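Local structure of endo-beta-1,2-glucanase (Talaromyces funiculosus, 6IMV) at residues Y285-V295 with N326-V337. The protein hydrolyses beta-1,2-glucans from within the chain, as an endo-beta-1,2-glucanase that founded a new glycoside hydrolase family. Numbering follows the deposited sequence.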
ATOM      1  N   TYR A 285     -11.292 -19.537   9.365  1.00 14.30           N
ATOM      2  CA  TYR A 285     -11.704 -18.640  10.434  1.00 14.24           C
ATOM      3  C   TYR A 285     -13.012 -19.158  11.041  1.00 14.67           C
ATOM      4  O   TYR A 285     -13.972 -19.414  10.322  1.00 14.49           O
ATOM      5  CB  TYR A 285     -11.948 -17.218   9.932  1.00 13.53           C
ATOM      6  CG  TYR A 285     -12.411 -16.288  11.023  1.00 13.30           C
ATOM      7  CD1 TYR A 285     -11.509 -15.563  11.785  1.00 13.14           C
ATOM      8  CD2 TYR A 285     -13.755 -16.178  11.341  1.00 13.28           C
ATOM      9  CE1 TYR A 285     -11.934 -14.725  12.804  1.00 12.99           C
ATOM     10  CE2 TYR A 285     -14.193 -15.368  12.375  1.00 12.90           C
ATOM     11  CZ  TYR A 285     -13.283 -14.635  13.104  1.00 12.85           C
ATOM     12  OH  TYR A 285     -13.737 -13.824  14.105  1.00 12.73           O
ATOM     13  N   HIS A 286     -13.048 -19.294  12.366  1.00 15.24           N
ATOM     14  CA  HIS A 286     -14.254 -19.752  13.045  1.00 15.99           C
ATOM     15  C   HIS A 286     -14.196 -19.317  14.505  1.00 15.15           C
ATOM     16  O   HIS A 286     -13.429 -19.873  15.276  1.00 14.91           O
ATOM     17  CB  HIS A 286     -14.439 -21.275  12.891  1.00 17.30           C
ATOM     18  CG  HIS A 286     -15.822 -21.753  13.201  1.00 18.57           C
ATOM     19  ND1 HIS A 286     -16.110 -23.091  13.391  1.00 20.06           N
ATOM     20  CD2 HIS A 286     -16.995 -21.090  13.344  1.00 19.28           C
ATOM     21  CE1 HIS A 286     -17.398 -23.235  13.644  1.00 20.23           C
ATOM     22  NE2 HIS A 286     -17.963 -22.022  13.627  1.00 19.69           N
ATOM     23  N   ILE A 287     -14.965 -18.271  14.826  1.00 15.52           N
ATOM     24  CA  ILE A 287     -15.108 -17.758  16.185  1.00 15.42           C
ATOM     25  C   ILE A 287     -16.589 -17.467  16.430  1.00 15.82           C
ATOM     26  O   ILE A 287     -17.254 -16.843  15.602  1.00 15.78           O
ATOM     27  CB  ILE A 287     -14.214 -16.525  16.425  1.00 15.12           C
ATOM     28  CG1 ILE A 287     -12.730 -16.894  16.362  1.00 15.69           C
ATOM     29  CG2 ILE A 287     -14.560 -15.858  17.752  1.00 15.05           C
ATOM     30  CD1 ILE A 287     -11.799 -15.725  16.540  1.00 15.87           C
ATOM     31  N   GLY A 288     -17.086 -17.931  17.583  1.00 16.74           N
ATOM     32  CA  GLY A 288     -18.502 -17.845  17.934  1.00 16.72           C
ATOM     33  C   GLY A 288     -19.368 -18.360  16.800  1.00 16.89           C
ATOM     34  O   GLY A 288     -19.120 -19.455  16.281  1.00 17.37           O
ATOM     35  N   ASN A 289     -20.331 -17.533  16.372  1.00 17.68           N
ATOM     36  CA  ASN A 289     -21.306 -17.891  15.347  1.00 18.94           C
ATOM     37  C   ASN A 289     -20.839 -17.447  13.951  1.00 18.14           C
ATOM     38  O   ASN A 289     -21.626 -17.444  13.007  1.00 17.80           O
ATOM     39  CB  ASN A 289     -22.683 -17.299  15.663  1.00 20.41           C
ATOM     40  CG  ASN A 289     -22.696 -15.785  15.706  1.00 21.92           C
ATOM     41  OD1 ASN A 289     -21.679 -15.132  15.501  1.00 24.08           O
ATOM     42  ND2 ASN A 289     -23.842 -15.213  16.028  1.00 23.94           N
ATOM     43  N   VAL A 290     -19.561 -17.073  13.813  1.00 17.42           N
ATOM     44  CA  VAL A 290     -19.031 -16.597  12.530  1.00 16.34           C
ATOM     45  C   VAL A 290     -18.123 -17.682  11.956  1.00 16.12           C
ATOM     46  O   VAL A 290     -17.064 -17.936  12.499  1.00 16.18           O
ATOM     47  CB  VAL A 290     -18.281 -15.255  12.653  1.00 16.22           C
ATOM     48  CG1 VAL A 290     -17.653 -14.847  11.327  1.00 16.03           C
ATOM     49  CG2 VAL A 290     -19.172 -14.138  13.175  1.00 15.78           C
ATOM     50  N   GLY A 291     -18.567 -18.305  10.859  1.00 15.55           N
ATOM     51  CA  GLY A 291     -17.762 -19.246  10.087  1.00 16.05           C
ATOM     52  C   GLY A 291     -18.269 -20.681  10.200  1.00 15.85           C
ATOM     53  O   GLY A 291     -19.332 -20.923  10.753  1.00 16.48           O
ATOM     54  N   PRO A 292     -17.520 -21.684   9.696  1.00 15.74           N
ATOM     55  CA  PRO A 292     -16.162 -21.473   9.199  1.00 15.27           C
ATOM     56  C   PRO A 292     -16.092 -20.693   7.877  1.00 14.56           C
ATOM     57  O   PRO A 292     -16.967 -20.838   7.039  1.00 14.31           O
ATOM     58  CB  PRO A 292     -15.636 -22.903   9.017  1.00 15.55           C
ATOM     59  CG  PRO A 292     -16.880 -23.719   8.740  1.00 15.94           C
ATOM     60  CD  PRO A 292     -17.948 -23.088   9.600  1.00 16.07           C
ATOM     61  N   ILE A 293     -15.046 -19.870   7.735  1.00 14.10           N
ATOM     62  CA  ILE A 293     -14.716 -19.188   6.490  1.00 13.92           C
ATOM     63  C   ILE A 293     -13.272 -19.545   6.113  1.00 13.55           C
ATOM     64  O   ILE A 293     -12.340 -19.215   6.844  1.00 14.00           O
ATOM     65  CB  ILE A 293     -14.890 -17.659   6.599  1.00 13.78           C
ATOM     66  CG1 ILE A 293     -16.287 -17.246   7.059  1.00 13.72           C
ATOM     67  CG2 ILE A 293     -14.541 -17.002   5.267  1.00 13.92           C
ATOM     68  CD1 ILE A 293     -16.348 -15.857   7.653  1.00 13.55           C
ATOM     69  N   THR A 294     -13.095 -20.186   4.956  1.00 13.16           N
ATOM     70  CA  THR A 294     -11.775 -20.550   4.456  1.00 13.19           C
ATOM     71  C   THR A 294     -11.079 -19.307   3.898  1.00 13.10           C
ATOM     72  O   THR A 294     -11.629 -18.603   3.028  1.00 12.77           O
ATOM     73  CB  THR A 294     -11.847 -21.629   3.368  1.00 13.96           C
ATOM     74  OG1 THR A 294     -12.559 -22.743   3.901  1.00 13.43           O
ATOM     75  CG2 THR A 294     -10.476 -22.061   2.893  1.00 14.00           C
ATOM     76  N   VAL A 295      -9.864 -19.060   4.397  1.00 12.81           N
ATOM     77  CA  VAL A 295      -9.058 -17.938   3.971  1.00 12.85           C
ATOM     78  C   VAL A 295      -7.630 -18.410   3.704  1.00 12.82           C
ATOM     79  O   VAL A 295      -7.199 -19.470   4.170  1.00 12.87           O
ATOM     80  CB  VAL A 295      -9.066 -16.811   5.022  1.00 12.59           C
ATOM     81  CG1 VAL A 295     -10.466 -16.283   5.249  1.00 12.40           C
ATOM     82  CG2 VAL A 295      -8.433 -17.250   6.338  1.00 12.81           C
ATOM     83  N   ASN A 326     -13.537 -14.085   0.663  1.00 13.46           N
ATOM     84  CA  ASN A 326     -13.687 -14.738   1.964  1.00 13.37           C
ATOM     85  C   ASN A 326     -12.904 -13.966   3.038  1.00 13.17           C
ATOM     86  O   ASN A 326     -13.378 -13.828   4.154  1.00 13.62           O
ATOM     87  CB  ASN A 326     -13.250 -16.203   1.910  1.00 13.36           C
ATOM     88  CG  ASN A 326     -14.360 -17.163   1.532  1.00 13.56           C
ATOM     89  OD1 ASN A 326     -15.420 -16.757   1.051  1.00 12.99           O
ATOM     90  ND2 ASN A 326     -14.122 -18.448   1.766  1.00 13.22           N
ATOM     91  N   ALA A 327     -11.708 -13.466   2.694  1.00 12.68           N
ATOM     92  CA  ALA A 327     -10.873 -12.732   3.650  1.00 12.01           C
ATOM     93  C   ALA A 327     -11.675 -11.581   4.263  1.00 11.62           C
ATOM     94  O   ALA A 327     -11.507 -11.277   5.445  1.00 11.34           O
ATOM     95  CB  ALA A 327      -9.614 -12.219   2.986  1.00 11.70           C
ATOM     96  N   GLU A 328     -12.519 -10.933   3.452  1.00 11.31           N
ATOM     97  CA  GLU A 328     -13.262  -9.743   3.869  1.00 11.51           C
ATOM     98  C   GLU A 328     -14.518 -10.138   4.645  1.00 11.66           C
ATOM     99  O   GLU A 328     -14.986  -9.365   5.461  1.00 12.35           O
ATOM    100  CB  GLU A 328     -13.566  -8.852   2.663  1.00 11.47           C
ATOM    101  CG  GLU A 328     -12.303  -8.406   1.947  1.00 11.32           C
ATOM    102  CD  GLU A 328     -11.185  -7.953   2.876  1.00 11.45           C
ATOM    103  OE1 GLU A 328     -11.461  -7.113   3.772  1.00 11.00           O
ATOM    104  OE2 GLU A 328     -10.046  -8.448   2.710  1.00 11.44           O
ATOM    105  N   ARG A 329     -15.055 -11.332   4.379  1.00 11.77           N
ATOM    106  CA  ARG A 329     -16.098 -11.907   5.221  1.00 12.13           C
ATOM    107  C   ARG A 329     -15.540 -12.085   6.638  1.00 12.20           C
ATOM    108  O   ARG A 329     -16.169 -11.701   7.618  1.00 11.82           O
ATOM    109  CB  ARG A 329     -16.561 -13.273   4.697  1.00 12.30           C
ATOM    110  CG  ARG A 329     -17.144 -13.256   3.292  1.00 12.77           C
ATOM    111  CD  ARG A 329     -17.477 -14.661   2.833  1.00 12.97           C
ATOM    112  NE  ARG A 329     -17.416 -14.782   1.389  1.00 13.49           N
ATOM    113  CZ  ARG A 329     -18.370 -14.375   0.566  1.00 13.74           C
ATOM    114  NH1 ARG A 329     -19.452 -13.785   1.053  1.00 14.06           N
ATOM    115  NH2 ARG A 329     -18.231 -14.563  -0.735  1.00 13.48           N
ATOM    116  N   ALA A 330     -14.335 -12.669   6.711  1.00 12.10           N
ATOM    117  CA  ALA A 330     -13.664 -12.921   7.971  1.00 11.83           C
ATOM    118  C   ALA A 330     -13.278 -11.601   8.652  1.00 11.38           C
ATOM    119  O   ALA A 330     -13.471 -11.442   9.867  1.00 10.80           O
ATOM    120  CB  ALA A 330     -12.459 -13.796   7.727  1.00 12.40           C
ATOM    121  N   ARG A 331     -12.753 -10.643   7.879  1.00 10.96           N
ATOM    122  CA  ARG A 331     -12.182  -9.419   8.470  1.00 10.49           C
ATOM    123  C   ARG A 331     -13.305  -8.581   9.092  1.00 10.69           C
ATOM    124  O   ARG A 331     -13.170  -8.113  10.237  1.00 10.68           O
ATOM    125  CB  ARG A 331     -11.384  -8.610   7.436  1.00 10.27           C
ATOM    126  CG  ARG A 331     -10.340  -7.670   8.026  1.00  9.69           C
ATOM    127  CD  ARG A 331      -9.742  -6.701   7.007  1.00  9.38           C
ATOM    128  NE  ARG A 331      -9.263  -7.339   5.785  1.00  9.05           N
ATOM    129  CZ  ARG A 331      -8.150  -8.067   5.686  1.00  8.99           C
ATOM    130  NH1 ARG A 331      -7.329  -8.183   6.720  1.00  8.74           N
ATOM    131  NH2 ARG A 331      -7.885  -8.705   4.557  1.00  9.12           N
ATOM    132  N   THR A 332     -14.384  -8.357   8.327  1.00 10.76           N
ATOM    133  CA  THR A 332     -15.511  -7.551   8.809  1.00 10.93           C
ATOM    134  C   THR A 332     -16.210  -8.262   9.981  1.00 11.24           C
ATOM    135  O   THR A 332     -16.439  -7.665  11.023  1.00 11.45           O
ATOM    136  CB  THR A 332     -16.488  -7.194   7.678  1.00 10.41           C
ATOM    137  OG1 THR A 332     -17.026  -8.365   7.062  1.00 10.12           O
ATOM    138  CG2 THR A 332     -15.849  -6.336   6.611  1.00 10.43           C
ATOM    139  N   CYS A 333     -16.541  -9.544   9.808  1.00 12.20           N
ATOM    140  CA  CYS A 333     -17.352 -10.263  10.797  1.00 12.79           C
ATOM    141  C   CYS A 333     -16.529 -10.571  12.053  1.00 13.12           C
ATOM    142  O   CYS A 333     -17.103 -10.628  13.141  1.00 13.56           O
ATOM    143  CB  CYS A 333     -17.981 -11.513  10.187  1.00 13.11           C
ATOM    144  SG  CYS A 333     -19.146 -11.102   8.861  1.00 13.30           S
ATOM    145  N   ASN A 334     -15.203 -10.723  11.916  1.00 12.96           N
ATOM    146  CA  ASN A 334     -14.313 -10.906  13.072  1.00 12.99           C
ATOM    147  C   ASN A 334     -14.467  -9.718  14.027  1.00 13.33           C
ATOM    148  O   ASN A 334     -14.488  -9.905  15.245  1.00 13.28           O
ATOM    149  CB  ASN A 334     -12.836 -11.062  12.693  1.00 12.65           C
ATOM    150  CG  ASN A 334     -11.888 -11.008  13.878  1.00 12.41           C
ATOM    151  OD1 ASN A 334     -11.160 -10.034  14.053  1.00 13.04           O
ATOM    152  ND2 ASN A 334     -11.877 -12.046  14.699  1.00 11.46           N
ATOM    153  N   SER A 335     -14.560  -8.507  13.467  1.00 12.96           N
ATOM    154  CA  SER A 335     -14.635  -7.305  14.281  1.00 13.68           C
ATOM    155  C   SER A 335     -15.995  -7.200  14.988  1.00 14.10           C
ATOM    156  O   SER A 335     -16.047  -6.774  16.146  1.00 13.37           O
ATOM    157  CB  SER A 335     -14.301  -6.080  13.484  1.00 13.40           C
ATOM    158  OG  SER A 335     -12.892  -5.930  13.411  1.00 13.12           O
ATOM    159  N   VAL A 336     -17.076  -7.614  14.310  1.00 14.79           N
ATOM    160  CA  VAL A 336     -18.405  -7.659  14.923  1.00 15.69           C
ATOM    161  C   VAL A 336     -18.391  -8.663  16.085  1.00 15.71           C
ATOM    162  O   VAL A 336     -18.745  -8.322  17.198  1.00 15.66           O
ATOM    163  CB  VAL A 336     -19.506  -7.996  13.895  1.00 16.52           C
ATOM    164  CG1 VAL A 336     -20.854  -8.245  14.568  1.00 16.78           C
ATOM    165  CG2 VAL A 336     -19.630  -6.910  12.828  1.00 16.50           C
ATOM    166  N   VAL A 337     -17.952  -9.897  15.838  1.00 15.84           N
ATOM    167  CA  VAL A 337     -18.050 -10.944  16.867  1.00 16.22           C
ATOM    168  C   VAL A 337     -17.105 -10.630  18.045  1.00 16.97           C
ATOM    169  O   VAL A 337     -17.420 -10.972  19.183  1.00 17.32           O
ATOM    170  CB  VAL A 337     -17.829 -12.351  16.273  1.00 16.39           C
ATOM    171  CG1 VAL A 337     -16.383 -12.622  15.916  1.00 15.99           C
ATOM    172  CG2 VAL A 337     -18.357 -13.435  17.202  1.00 16.96           C
TER
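Ala330 presents its methyl, a low bump on helix 318-337, to the hairpin, CB lying 4.0 Å from Val295 CG1 and 4.1 Å from Tyr285 CB, while Ile293 CD1 closes in over the backbone between Arg329 and Ala330. One turn on, Val290 straddles the next step of the helix: CG1 rests 3.5 Å from Cys333 CB, and CG2 reaches Val337 CB. Val337 pushes its two methyls under the turn, CG1 3.4 Å from Tyr285 OH and near Ile287 CG2, and CG2 toward the carbonyl of Ile287. Tyr285 swings its ring along the helix because CG stands anti to the backbone N (chi1 178°), and Asn334 ND2 meets the hydroxyl at the ring edge, donating to OH at 2.6 Å with ring and amide planes 88° apart. A leucine in place of Tyr285 would probably leave the Asn334 amide without this acceptor and open a gap between Ala330 and Val337. At the other end Asn326 ND2 donates to an in-plane lone pair of Thr294 O (2.8 Å), while Arg329 NE binds Asn326 OD1, restraining the amide's rotation. Cys333 ties the helix covalently to Cys487. The whole is an antiparallel beta hairpin, closed by a type II' turn with Gly288 at positive phi, packed on a largely buried helix, strand 285-287 running nearly along it (19°) and strand 290-295 crossing it steeply, at the enzyme's periphery.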